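N-acetylgalactosaminyltransferase 7 (Homo sapiens, PDB 6IWR) belongs to the polypeptide GalNAc transferase family, joining a glycosyltransferase domain of the GT-A type to a ricin-type beta-trefoil lectin domain. Local coordinates at residues A[480-485]-A[566-571]. Sequence-based numbering, arbitrary orientation.
Sequences FETAYC and LDRSEV
Phe-480 meets Arg-568 through its backbone rather than its ring: the Phe-480 N lies 3.9 Å from Arg-568 NH2, oblique to the guanidinium, while the ring leads away to meet His-555. Here two chain segments pack around an ion pair whose two members, Arg-568 and Glu-570, both lie in 566-571; no hydrogen bond crosses between the segments. Thr-482 comes next, its side chain approaching Arg-568 and Glu-570 from the opposite direction. Its methyl CG2 sits 3.5 Å from Arg-568 NH2 and 3.7 Å from Glu-570 OE2, so that a methyl carbon packs against both partners of the salt bridge. With chi1 at 90°, OG1 lies between the backbone N and the carbonyl carbon and turns back to its own chain, accepting from Tyr-484 N at 2.9 Å in a nearly straight bond that forms an ST turn; Gly-479 O is a second partner. One torsion thus divides the residue, hydroxyl inward to its loop and methyl outward to the charges. At Tyr-484 the ring carbon CD2 comes within 3.3 Å of Glu-570 OE1, which approaches the ring obliquely, ring and carboxylate planes standing 72° apart, and His-573 also meets this ring. OE1 packs beside the tyrosine, while OE2 accepts from the arginine and also touches the Thr-482 methyl. Arg-568 NE donates to Glu-570 OE2 at 2.9 Å, the oxygen lying almost in the guanidinium plane but approached from above the carboxylate plane. Lys-588 O takes NH1 and Trp-589 adds a cation-pi contact, so the guanidinium has several partners and its rotation is probably restricted. Beyond Tyr-484, Cys-485 turns away into its disulfide with Cys-502. Such packing, between a loop leading into one short hairpin strand and the turn leaving another, joins early and late parts of the ricin-type beta-trefoil lectin domain.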
loop_
_atom_site.group_PDB
_atom_site.type_symbol
_atom_site.label_atom_id
_atom_site.label_comp_id
_atom_site.label_asym_id
_atom_site.label_seq_id
_atom_site.Cartn_x
_atom_site.Cartn_y
_atom_site.Cartn_z
ATOM N N PHE A 480 -16.323 -21.048 16.382
ATOM C CA PHE A 480 -16.602 -22.425 16.782
ATOM C C PHE A 480 -17.681 -23.032 15.901
ATOM O O PHE A 480 -18.801 -22.514 15.828
ATOM C CB PHE A 480 -17.032 -22.463 18.257
ATOM C CG PHE A 480 -17.301 -23.860 18.788
ATOM C CD1 PHE A 480 -16.267 -24.798 18.876
ATOM C CD2 PHE A 480 -18.587 -24.236 19.210
ATOM C CE1 PHE A 480 -16.506 -26.090 19.366
ATOM C CE2 PHE A 480 -18.842 -25.537 19.704
ATOM C CZ PHE A 480 -17.797 -26.461 19.782
ATOM N N GLU A 481 -17.343 -24.136 15.232
ATOM C CA GLU A 481 -18.303 -24.844 14.385
ATOM C C GLU A 481 -18.812 -23.936 13.268
ATOM O O GLU A 481 -19.972 -24.023 12.857
ATOM C CB GLU A 481 -19.472 -25.399 15.212
ATOM C CG GLU A 481 -19.049 -26.031 16.537
ATOM C CD GLU A 481 -20.079 -26.999 17.138
ATOM O OE1 GLU A 481 -19.696 -28.174 17.398
ATOM O OE2 GLU A 481 -21.254 -26.585 17.352
ATOM N N THR A 482 -17.958 -23.016 12.812
ATOM C CA THR A 482 -18.211 -22.179 11.647
ATOM C C THR A 482 -17.005 -22.246 10.721
ATOM O O THR A 482 -15.967 -22.841 11.027
ATOM C CB THR A 482 -18.453 -20.698 11.991
ATOM O OG1 THR A 482 -17.192 -20.004 11.987
ATOM C CG2 THR A 482 -19.146 -20.511 13.338
ATOM N N ALA A 483 -17.144 -21.586 9.588
ATOM C CA ALA A 483 -16.084 -21.483 8.604
ATOM C C ALA A 483 -15.622 -20.034 8.475
ATOM O O ALA A 483 -15.140 -19.617 7.424
ATOM C CB ALA A 483 -16.564 -22.034 7.268
ATOM N N TYR A 484 -15.801 -19.249 9.534
ATOM C CA TYR A 484 -15.384 -17.862 9.549
ATOM C C TYR A 484 -14.226 -17.687 10.511
ATOM O O TYR A 484 -14.187 -18.318 11.569
ATOM C CB TYR A 484 -16.536 -16.951 9.929
ATOM C CG TYR A 484 -17.613 -16.901 8.880
ATOM C CD1 TYR A 484 -17.392 -16.262 7.647
ATOM C CD2 TYR A 484 -18.864 -17.466 9.113
ATOM C CE1 TYR A 484 -18.403 -16.191 6.663
ATOM C CE2 TYR A 484 -19.877 -17.403 8.141
ATOM C CZ TYR A 484 -19.637 -16.771 6.917
ATOM O OH TYR A 484 -20.635 -16.715 5.967
ATOM N N CYS A 485 -13.272 -16.858 10.110
ATOM C CA CYS A 485 -12.026 -16.628 10.822
ATOM C C CYS A 485 -11.831 -15.128 11.016
ATOM O O CYS A 485 -12.218 -14.317 10.165
ATOM C CB CYS A 485 -10.819 -17.202 10.053
ATOM S SG CYS A 485 -10.529 -18.971 10.296
ATOM N N LEU A 566 -14.830 -11.610 23.231
ATOM C CA LEU A 566 -14.730 -11.450 21.789
ATOM C C LEU A 566 -16.031 -11.953 21.157
ATOM O O LEU A 566 -16.548 -13.005 21.537
ATOM C CB LEU A 566 -13.497 -12.195 21.256
ATOM C CG LEU A 566 -13.008 -11.736 19.869
ATOM C CD1 LEU A 566 -12.871 -10.218 19.837
ATOM C CD2 LEU A 566 -11.706 -12.377 19.445
ATOM N N ASP A 567 -16.602 -11.182 20.234
ATOM C CA ASP A 567 -17.883 -11.539 19.618
ATOM C C ASP A 567 -17.774 -11.284 18.123
ATOM O O ASP A 567 -16.855 -10.606 17.656
ATOM C CB ASP A 567 -19.071 -10.731 20.209
ATOM C CG ASP A 567 -20.448 -11.462 20.109
ATOM O OD1 ASP A 567 -20.610 -12.470 19.363
ATOM O OD2 ASP A 567 -21.382 -10.998 20.817
ATOM N N ARG A 568 -18.714 -11.830 17.367
ATOM C CA ARG A 568 -18.745 -11.691 15.918
ATOM C C ARG A 568 -20.169 -11.616 15.387
ATOM O O ARG A 568 -21.082 -12.059 16.047
ATOM C CB ARG A 568 -18.000 -12.852 15.260
ATOM C CG ARG A 568 -18.818 -14.111 15.115
ATOM C CD ARG A 568 -17.942 -15.300 14.850
ATOM N NE ARG A 568 -18.676 -16.527 15.049
ATOM C CZ ARG A 568 -18.450 -17.371 16.036
ATOM N NH1 ARG A 568 -17.508 -17.120 16.913
ATOM N NH2 ARG A 568 -19.168 -18.463 16.146
ATOM N N SER A 569 -20.360 -11.051 14.199
ATOM C CA SER A 569 -21.663 -11.101 13.550
ATOM C C SER A 569 -21.872 -12.179 12.494
ATOM O O SER A 569 -22.940 -12.748 12.408
ATOM C CB SER A 569 -22.042 -9.760 12.959
ATOM O OG SER A 569 -23.301 -9.859 12.341
ATOM N N GLU A 570 -20.861 -12.478 11.707
ATOM C CA GLU A 570 -20.987 -13.439 10.608
ATOM C C GLU A 570 -21.716 -12.916 9.390
ATOM O O GLU A 570 -21.168 -12.889 8.306
ATOM C CB GLU A 570 -21.689 -14.722 11.051
ATOM C CG GLU A 570 -21.283 -15.257 12.409
ATOM C CD GLU A 570 -21.172 -16.766 12.433
ATOM O OE1 GLU A 570 -21.284 -17.377 11.360
ATOM O OE2 GLU A 570 -20.965 -17.341 13.512
ATOM N N VAL A 571 -22.957 -12.516 9.564
ATOM C CA VAL A 571 -23.727 -11.983 8.460
ATOM C C VAL A 571 -23.114 -10.689 7.961
ATOM O O VAL A 571 -23.075 -10.422 6.776
ATOM C CB VAL A 571 -25.185 -11.781 8.857
ATOM C CG1 VAL A 571 -25.265 -11.015 10.159
ATOM C CG2 VAL A 571 -25.937 -11.062 7.761
#